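Local coordinates for adhesion and penetration protein autotransporter (Haemophilus influenzae, PDB 3SYJ), which promotes adherence to and invasion of host cells, self-associates to aggregate bacteria, and is probably a serine protease, at residues 705-710 against 721-726; 745-750 against 760-765; 754-759 against 775-780. One frame throughout, in Å; residues are numbered along the deposited sequence.

The three contacts follow one another along the right-handed beta-helix of the Hap passenger domain, away from the protease domain that carries the presumed active-site serine Ser218. Contacts 1 and 2 are the same corner in different coils, their centres about 10 Å apart. They touch where the Asn726 amide oxygen probably accepts the backbone N-H of Asn746. Contact 3, whose centre is about 10 Å from that of contact 2 and about 16 Å from that of contact 1, pairs strands on another wall. Contacts 2 and 3 interlock along the chain: strand 754-758 lies between strands 747-749 and 761-763, and Leu762 CB packs 4.0 Å from Val757 CG2.

Contact 1: 705-710 against 721-726; sequences GSINLT and AKLNGN
Ile707 and Leu723 meet through different first torsions. In Ile707, CG1 stands beside the backbone N (chi1 -55°) and the chain continues extended to CD1, whereas in Leu723 CG swings away from the backbone N (chi1 -179°) and carries both methyls toward the isoleucine. The result is an oblique crossing of two buried side chains. Ile707 CD1 lies 3.7 Å from Leu723 CD2 and 3.9 Å from Leu723 CD1, so the methyl at the end of the isoleucine rests against both branches of the leucine. Leu723 CD1 also reaches the backbone, 3.8 Å from Gly705 O.

Outside this apolar pair, the two chain segments are joined through their backbones. The N-H of Ile707 gives a hydrogen bond of 2.8 Å to Asn726 O, a nearly straight bond (N-H...O angle 162°). Just before it, Ser706 CB passes 3.5 Å from the same oxygen. At Gly725 the chain has no side chain to hold the neighbouring coil off, and its CA makes a C-H...O contact of 3.1 Å with Gly705 O.

The polar ends look to other coils. Asn726 OD1 accepts from the backbone N of Asn746, Asn651 OD1 in turn accepts from the N of Ser706, and Asn724 ND2 is bonded to Asn704 OD1 and Gln702 OE1. Amide side chains thus tie successive turns together at this corner, while Ile707 and Leu723 fill the interior behind it. Strand 721-723, a sharp bend at Asn724 followed by the extended Gly725, and the start of the next wall at strand 727-729 make up the corner, an arrangement typical of the parallel beta-helix, or beta-solenoid, of autotransporter passenger domains.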
loop_
_atom_site.group_PDB
_atom_site.type_symbol
_atom_site.label_atom_id
_atom_site.label_comp_id
_atom_site.label_asym_id
_atom_site.label_seq_id
_atom_site.Cartn_x
_atom_site.Cartn_y
_atom_site.Cartn_z
ATOM N N GLY A 705 17.648 0.917 3.129
ATOM C CA GLY A 705 17.090 2.220 3.425
ATOM C C GLY A 705 16.478 2.800 2.173
ATOM O O GLY A 705 16.409 2.137 1.138
ATOM N N SER A 706 16.029 4.041 2.258
ATOM C CA SER A 706 15.444 4.693 1.102
ATOM C C SER A 706 16.367 5.802 0.660
ATOM O O SER A 706 17.279 6.181 1.389
ATOM C CB SER A 706 14.086 5.277 1.463
ATOM O OG SER A 706 14.229 6.135 2.585
ATOM N N ILE A 707 16.133 6.321 -0.536
ATOM C CA ILE A 707 16.974 7.376 -1.066
ATOM C C ILE A 707 16.148 8.576 -1.503
ATOM O O ILE A 707 15.195 8.451 -2.265
ATOM C CB ILE A 707 17.827 6.876 -2.247
ATOM C CG1 ILE A 707 18.643 5.651 -1.831
ATOM C CG2 ILE A 707 18.745 7.989 -2.760
ATOM C CD1 ILE A 707 19.539 5.114 -2.929
ATOM N N ASN A 708 16.517 9.745 -1.002
ATOM C CA ASN A 708 15.890 10.971 -1.445
ATOM C C ASN A 708 16.904 11.875 -2.100
ATOM O O ASN A 708 17.926 12.212 -1.500
ATOM C CB ASN A 708 15.233 11.692 -0.279
ATOM C CG ASN A 708 13.918 11.078 0.105
ATOM O OD1 ASN A 708 12.907 11.771 0.192
ATOM N ND2 ASN A 708 13.913 9.767 0.321
ATOM N N LEU A 709 16.617 12.258 -3.338
ATOM C CA LEU A 709 17.441 13.202 -4.069
ATOM C C LEU A 709 16.688 14.512 -4.254
ATOM O O LEU A 709 15.514 14.516 -4.638
ATOM C CB LEU A 709 17.829 12.628 -5.432
ATOM C CG LEU A 709 18.474 11.249 -5.428
ATOM C CD1 LEU A 709 18.861 10.854 -6.839
ATOM C CD2 LEU A 709 19.690 11.256 -4.528
ATOM N N THR A 710 17.361 15.624 -3.974
ATOM C CA THR A 710 16.768 16.939 -4.179
ATOM C C THR A 710 17.726 17.810 -4.982
ATOM O O THR A 710 18.841 17.388 -5.294
ATOM C CB THR A 710 16.398 17.627 -2.845
ATOM O OG1 THR A 710 17.584 17.893 -2.085
ATOM C CG2 THR A 710 15.466 16.736 -2.026
ATOM N N ALA A 721 25.398 -4.592 -6.124
ATOM C CA ALA A 721 24.645 -3.812 -5.161
ATOM C C ALA A 721 23.160 -4.056 -5.355
ATOM O O ALA A 721 22.692 -4.289 -6.475
ATOM C CB ALA A 721 24.958 -2.332 -5.311
ATOM N N LYS A 722 22.432 -4.011 -4.247
ATOM C CA LYS A 722 20.995 -4.199 -4.252
ATOM C C LYS A 722 20.360 -3.172 -3.324
ATOM O O LYS A 722 20.654 -3.133 -2.126
ATOM C CB LYS A 722 20.653 -5.615 -3.798
ATOM C CG LYS A 722 19.171 -5.918 -3.718
ATOM C CD LYS A 722 18.962 -7.357 -3.289
ATOM C CE LYS A 722 17.507 -7.766 -3.355
ATOM N NZ LYS A 722 17.366 -9.232 -3.088
ATOM N N LEU A 723 19.506 -2.329 -3.891
ATOM C CA LEU A 723 18.783 -1.331 -3.116
ATOM C C LEU A 723 17.516 -1.943 -2.541
ATOM O O LEU A 723 16.612 -2.325 -3.281
ATOM C CB LEU A 723 18.439 -0.122 -3.985
ATOM C CG LEU A 723 17.701 1.056 -3.342
ATOM C CD1 LEU A 723 18.351 1.523 -2.037
ATOM C CD2 LEU A 723 17.620 2.211 -4.323
ATOM N N ASN A 724 17.462 -2.055 -1.219
ATOM C CA ASN A 724 16.269 -2.544 -0.553
ATOM C C ASN A 724 15.512 -1.363 0.031
ATOM O O ASN A 724 15.508 -1.150 1.245
ATOM C CB ASN A 724 16.639 -3.555 0.531
ATOM C CG ASN A 724 17.311 -4.801 -0.038
ATOM O OD1 ASN A 724 16.801 -5.427 -0.970
ATOM N ND2 ASN A 724 18.457 -5.165 0.523
ATOM N N GLY A 725 14.893 -0.581 -0.849
ATOM C CA GLY A 725 14.184 0.621 -0.448
ATOM C C GLY A 725 13.707 1.421 -1.648
ATOM O O GLY A 725 13.965 1.046 -2.795
ATOM N N ASN A 726 13.006 2.521 -1.381
ATOM C CA ASN A 726 12.468 3.381 -2.437
ATOM C C ASN A 726 13.415 4.525 -2.789
ATOM O O ASN A 726 14.289 4.887 -2.005
ATOM C CB ASN A 726 11.115 3.973 -2.026
ATOM C CG ASN A 726 10.149 2.931 -1.493
ATOM O OD1 ASN A 726 9.974 1.862 -2.077
ATOM N ND2 ASN A 726 9.505 3.248 -0.375
#

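Contact 2: 745-750 against 760-765; sequences GNIRLS and ANLNGN
Asn746 reaches across to Asn765 with its side chain. With CG beside its own backbone N (chi1 -53°), the amide turns OD1 onto the N-H of Asn765, 2.8 Å away in a nearly straight bond (174°), the donor standing 23° off the carbonyl plane. Asn765 adopts almost the same conformation one coil further on, and its OD1 accepts from the backbone N of Gln784.

The backbone secures both flanks of this amide. Ile747 N donates to Asn765 O at 2.8 Å, and Gly745 N makes a longer bond of 3.3 Å to Asn763 O, approaching from above the carbonyl plane. Gly764 CA faces Gly745 O at 3.4 Å in a C-H...O contact.

On the inner side, Leu762 CG is anti to its backbone N, while Ile747 CG1 lies beside its own and extends to CD1, bringing Ile747 CD1 within 3.7 Å of Leu762 CD2; Leu762 CD1 lies 3.5 Å from Gly745 O. Val757 packs on Leu762 and Ala755 on Ile747.

The amide oxygens of Asn746 and Asn765 each accept a backbone N-H of the next coil, so side chains as well as carbonyls pair N-H groups at this corner, beside the apolar Ile747-Leu762 pair.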
loop_
_atom_site.group_PDB
_atom_site.type_symbol
_atom_site.label_atom_id
_atom_site.label_comp_id
_atom_site.label_asym_id
_atom_site.label_seq_id
_atom_site.Cartn_x
_atom_site.Cartn_y
_atom_site.Cartn_z
ATOM N N GLY A 745 12.025 -1.984 -4.584
ATOM C CA GLY A 745 11.373 -0.775 -4.120
ATOM C C GLY A 745 10.871 0.065 -5.278
ATOM O O GLY A 745 11.089 -0.276 -6.439
ATOM N N ASN A 746 10.200 1.169 -4.966
ATOM C CA ASN A 746 9.616 2.022 -5.996
ATOM C C ASN A 746 10.447 3.260 -6.308
ATOM O O ASN A 746 11.301 3.666 -5.520
ATOM C CB ASN A 746 8.204 2.441 -5.590
ATOM C CG ASN A 746 7.331 1.259 -5.237
ATOM O OD1 ASN A 746 7.314 0.255 -5.944
ATOM N ND2 ASN A 746 6.605 1.367 -4.131
ATOM N N ILE A 747 10.183 3.857 -7.466
ATOM C CA ILE A 747 10.778 5.134 -7.834
ATOM C C ILE A 747 9.687 6.171 -8.022
ATOM O O ILE A 747 8.708 5.933 -8.726
ATOM C CB ILE A 747 11.581 5.032 -9.133
ATOM C CG1 ILE A 747 12.715 4.019 -8.978
ATOM C CG2 ILE A 747 12.116 6.398 -9.527
ATOM C CD1 ILE A 747 13.501 3.791 -10.247
ATOM N N ARG A 748 9.856 7.326 -7.392
ATOM C CA ARG A 748 8.851 8.379 -7.438
ATOM C C ARG A 748 9.495 9.684 -7.895
ATOM O O ARG A 748 10.290 10.269 -7.168
ATOM C CB ARG A 748 8.228 8.550 -6.051
ATOM C CG ARG A 748 7.337 9.773 -5.882
ATOM C CD ARG A 748 5.884 9.474 -6.215
ATOM N NE ARG A 748 5.030 10.622 -5.924
ATOM C CZ ARG A 748 4.881 11.671 -6.733
ATOM N NH1 ARG A 748 5.528 11.715 -7.897
ATOM N NH2 ARG A 748 4.083 12.676 -6.378
ATOM N N LEU A 749 9.158 10.136 -9.099
ATOM C CA LEU A 749 9.783 11.333 -9.653
ATOM C C LEU A 749 8.831 12.515 -9.759
ATOM O O LEU A 749 7.719 12.378 -10.266
ATOM C CB LEU A 749 10.376 11.043 -11.030
ATOM C CG LEU A 749 11.372 9.895 -11.134
ATOM C CD1 LEU A 749 10.644 8.598 -11.467
ATOM C CD2 LEU A 749 12.402 10.220 -12.199
ATOM N N SER A 750 9.285 13.675 -9.291
ATOM C CA SER A 750 8.529 14.921 -9.390
ATOM C C SER A 750 9.353 16.003 -10.077
ATOM O O SER A 750 10.529 15.803 -10.370
ATOM C CB SER A 750 8.125 15.406 -8.000
ATOM O OG SER A 750 7.351 14.427 -7.333
ATOM N N ALA A 760 19.468 -3.202 -15.905
ATOM C CA ALA A 760 19.360 -3.534 -14.494
ATOM C C ALA A 760 17.947 -3.997 -14.170
ATOM O O ALA A 760 17.078 -4.017 -15.042
ATOM C CB ALA A 760 19.738 -2.340 -13.638
ATOM N N ASN A 761 17.715 -4.341 -12.908
ATOM C CA ASN A 761 16.461 -4.965 -12.508
ATOM C C ASN A 761 15.687 -4.156 -11.482
ATOM O O ASN A 761 15.970 -4.218 -10.284
ATOM C CB ASN A 761 16.743 -6.362 -11.968
ATOM C CG ASN A 761 17.867 -7.048 -12.724
ATOM O OD1 ASN A 761 17.770 -7.276 -13.932
ATOM N ND2 ASN A 761 18.954 -7.361 -12.020
ATOM N N LEU A 762 14.706 -3.394 -11.956
ATOM C CA LEU A 762 13.825 -2.659 -11.060
ATOM C C LEU A 762 12.618 -3.516 -10.725
ATOM O O LEU A 762 11.719 -3.699 -11.546
ATOM C CB LEU A 762 13.369 -1.339 -11.683
ATOM C CG LEU A 762 12.290 -0.593 -10.893
ATOM C CD1 LEU A 762 12.757 -0.299 -9.478
ATOM C CD2 LEU A 762 11.907 0.693 -11.598
ATOM N N ASN A 763 12.622 -4.054 -9.514
ATOM C CA ASN A 763 11.500 -4.812 -8.998
ATOM C C ASN A 763 10.611 -3.902 -8.153
ATOM O O ASN A 763 10.700 -3.888 -6.923
ATOM C CB ASN A 763 12.014 -6.001 -8.183
ATOM C CG ASN A 763 10.898 -6.788 -7.532
ATOM O OD1 ASN A 763 9.738 -6.386 -7.572
ATOM N ND2 ASN A 763 11.246 -7.916 -6.921
ATOM N N GLY A 764 9.762 -3.134 -8.830
ATOM C CA GLY A 764 8.905 -2.160 -8.179
ATOM C C GLY A 764 8.310 -1.198 -9.193
ATOM O O GLY A 764 8.526 -1.343 -10.396
ATOM N N ASN A 765 7.577 -0.199 -8.712
ATOM C CA ASN A 765 6.811 0.671 -9.600
ATOM C C ASN A 765 7.372 2.079 -9.768
ATOM O O ASN A 765 8.111 2.577 -8.922
ATOM C CB ASN A 765 5.355 0.737 -9.136
ATOM C CG ASN A 765 4.781 -0.637 -8.851
ATOM O OD1 ASN A 765 4.893 -1.556 -9.670
ATOM N ND2 ASN A 765 4.174 -0.790 -7.678
#

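Contact 3: 754-759 against 775-780; sequences TATVDN and SLKNSH
Ser775 N donates to Ala755 O at 2.8 Å, the first of four backbone bonds that join strands 754-758 and 775-777 in alternation; the strands run parallel, their axes only 13° apart. Val757 N donates to Ser775 O, also at 2.8 Å. Lys777 N then gives its hydrogen to Val757 O at 2.9 Å, and Asn759 N reaches Lys777 O at 2.9 Å. That last oxygen is gripped twice, since Ser779 OG donates to Lys777 O across 2.6 Å. The two donors arrive from opposite faces of the carbonyl plane, the hydroxyl well above it. Ser779 OG in turn accepts from Ala760 N, so one hydroxyl serves both segments as they leave the sheet. Asn759 and Asn778, each with a positive phi, begin the turns there.

On the outward face the ammonium group of Lys777 ends an extended chain lying across Thr756 and Asp758. Its NZ is 5.4 Å from Asp758 OD2, too far for a direct salt bridge. One water spans the gap, donating to Asp758 OD2 and only weakly held by the lysine, while another accepts from Lys777 NZ at 3.1 Å and links it to Thr756 OG1.

On the inward face Val757 CB rests 3.8 Å from Leu776 CD1, the two side chains lying side by side. Strand 754-758 also pairs through Thr754 and Thr756 with strand 734-738 of the preceding coil, while Leu776 packs on Leu795 and Lys777 on Glu796 of strand 792-796 in the following one, placing this pair within a continuous parallel wall of the beta-helix.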
loop_
_atom_site.group_PDB
_atom_site.type_symbol
_atom_site.label_atom_id
_atom_site.label_comp_id
_atom_site.label_asym_id
_atom_site.label_seq_id
_atom_site.Cartn_x
_atom_site.Cartn_y
_atom_site.Cartn_z
ATOM N N THR A 754 14.942 12.982 -13.074
ATOM C CA THR A 754 15.114 11.956 -14.089
ATOM C C THR A 754 15.530 10.635 -13.457
ATOM O O THR A 754 16.308 10.614 -12.503
ATOM C CB THR A 754 16.209 12.349 -15.085
ATOM O OG1 THR A 754 15.836 13.558 -15.756
ATOM C CG2 THR A 754 16.419 11.245 -16.107
ATOM N N ALA A 755 15.016 9.533 -13.991
ATOM C CA ALA A 755 15.445 8.211 -13.548
ATOM C C ALA A 755 15.736 7.321 -14.745
ATOM O O ALA A 755 15.105 7.453 -15.789
ATOM C CB ALA A 755 14.399 7.576 -12.650
ATOM N N THR A 756 16.697 6.415 -14.593
ATOM C CA THR A 756 17.084 5.527 -15.677
ATOM C C THR A 756 17.414 4.142 -15.159
ATOM O O THR A 756 18.141 3.995 -14.181
ATOM C CB THR A 756 18.320 6.053 -16.412
ATOM O OG1 THR A 756 18.021 7.319 -17.006
ATOM C CG2 THR A 756 18.755 5.074 -17.493
ATOM N N VAL A 757 16.879 3.122 -15.814
ATOM C CA VAL A 757 17.267 1.753 -15.519
ATOM C C VAL A 757 17.967 1.216 -16.749
ATOM O O VAL A 757 17.318 0.867 -17.739
ATOM C CB VAL A 757 16.050 0.865 -15.173
ATOM C CG1 VAL A 757 16.466 -0.595 -15.069
ATOM C CG2 VAL A 757 15.397 1.332 -13.881
ATOM N N ASP A 758 19.293 1.177 -16.696
ATOM C CA ASP A 758 20.094 0.710 -17.822
ATOM C C ASP A 758 20.653 -0.683 -17.552
ATOM O O ASP A 758 21.548 -0.856 -16.727
ATOM C CB ASP A 758 21.227 1.700 -18.122
ATOM C CG ASP A 758 21.999 1.346 -19.386
ATOM O OD1 ASP A 758 22.023 0.155 -19.757
ATOM O OD2 ASP A 758 22.584 2.261 -20.006
ATOM N N ASN A 759 20.125 -1.674 -18.258
ATOM C CA ASN A 759 20.552 -3.053 -18.068
ATOM C C ASN A 759 20.586 -3.411 -16.585
ATOM O O ASN A 759 21.605 -3.857 -16.065
ATOM C CB ASN A 759 21.922 -3.284 -18.707
ATOM C CG ASN A 759 22.333 -4.751 -18.695
ATOM O OD1 ASN A 759 21.497 -5.646 -18.822
ATOM N ND2 ASN A 759 23.629 -5.000 -18.547
ATOM N N SER A 775 13.554 6.679 -17.925
ATOM C CA SER A 775 14.177 6.037 -19.063
ATOM C C SER A 775 14.530 4.575 -18.754
ATOM O O SER A 775 15.152 4.265 -17.736
ATOM C CB SER A 775 15.412 6.829 -19.490
ATOM O OG SER A 775 15.835 6.457 -20.789
ATOM N N LEU A 776 14.112 3.683 -19.643
ATOM C CA LEU A 776 14.352 2.259 -19.492
ATOM C C LEU A 776 15.160 1.787 -20.683
ATOM O O LEU A 776 14.649 1.737 -21.800
ATOM C CB LEU A 776 13.020 1.520 -19.450
ATOM C CG LEU A 776 13.041 0.013 -19.239
ATOM C CD1 LEU A 776 13.693 -0.326 -17.909
ATOM C CD2 LEU A 776 11.622 -0.513 -19.289
ATOM N N LYS A 777 16.428 1.460 -20.455
ATOM C CA LYS A 777 17.316 1.077 -21.547
ATOM C C LYS A 777 17.851 -0.326 -21.347
ATOM O O LYS A 777 18.227 -0.695 -20.240
ATOM C CB LYS A 777 18.498 2.044 -21.647
ATOM C CG LYS A 777 18.134 3.500 -21.472
ATOM C CD LYS A 777 19.357 4.397 -21.611
ATOM C CE LYS A 777 18.997 5.854 -21.331
ATOM N NZ LYS A 777 20.110 6.790 -21.658
ATOM N N ASN A 778 17.888 -1.101 -22.426
ATOM C CA ASN A 778 18.537 -2.402 -22.409
ATOM C C ASN A 778 18.119 -3.238 -21.212
ATOM O O ASN A 778 18.929 -3.967 -20.644
ATOM C CB ASN A 778 20.055 -2.229 -22.407
ATOM C CG ASN A 778 20.532 -1.301 -23.502
ATOM O OD1 ASN A 778 20.788 -0.120 -23.265
ATOM N ND2 ASN A 778 20.635 -1.823 -24.715
ATOM N N SER A 779 16.852 -3.129 -20.832
ATOM C CA SER A 779 16.355 -3.841 -19.666
ATOM C C SER A 779 15.010 -4.476 -19.945
ATOM O O SER A 779 14.321 -4.115 -20.897
ATOM C CB SER A 779 16.201 -2.883 -18.483
ATOM O OG SER A 779 17.394 -2.162 -18.237
ATOM N N HIS A 780 14.643 -5.434 -19.104
ATOM C CA HIS A 780 13.281 -5.931 -19.081
ATOM C C HIS A 780 12.636 -5.506 -17.770
ATOM O O HIS A 780 13.264 -5.558 -16.711
ATOM C CB HIS A 780 13.215 -7.453 -19.238
ATOM C CG HIS A 780 11.850 -8.012 -18.973
ATOM N ND1 HIS A 780 10.853 -8.025 -19.927
ATOM C CD2 HIS A 780 11.303 -8.539 -17.852
ATOM C CE1 HIS A 780 9.758 -8.556 -19.411
ATOM N NE2 HIS A 780 10.005 -8.877 -18.153
HETATM O O HOH W 1 19.419 8.315 -19.045
HETATM O O HOH W 2 22.140 4.924 -19.691
#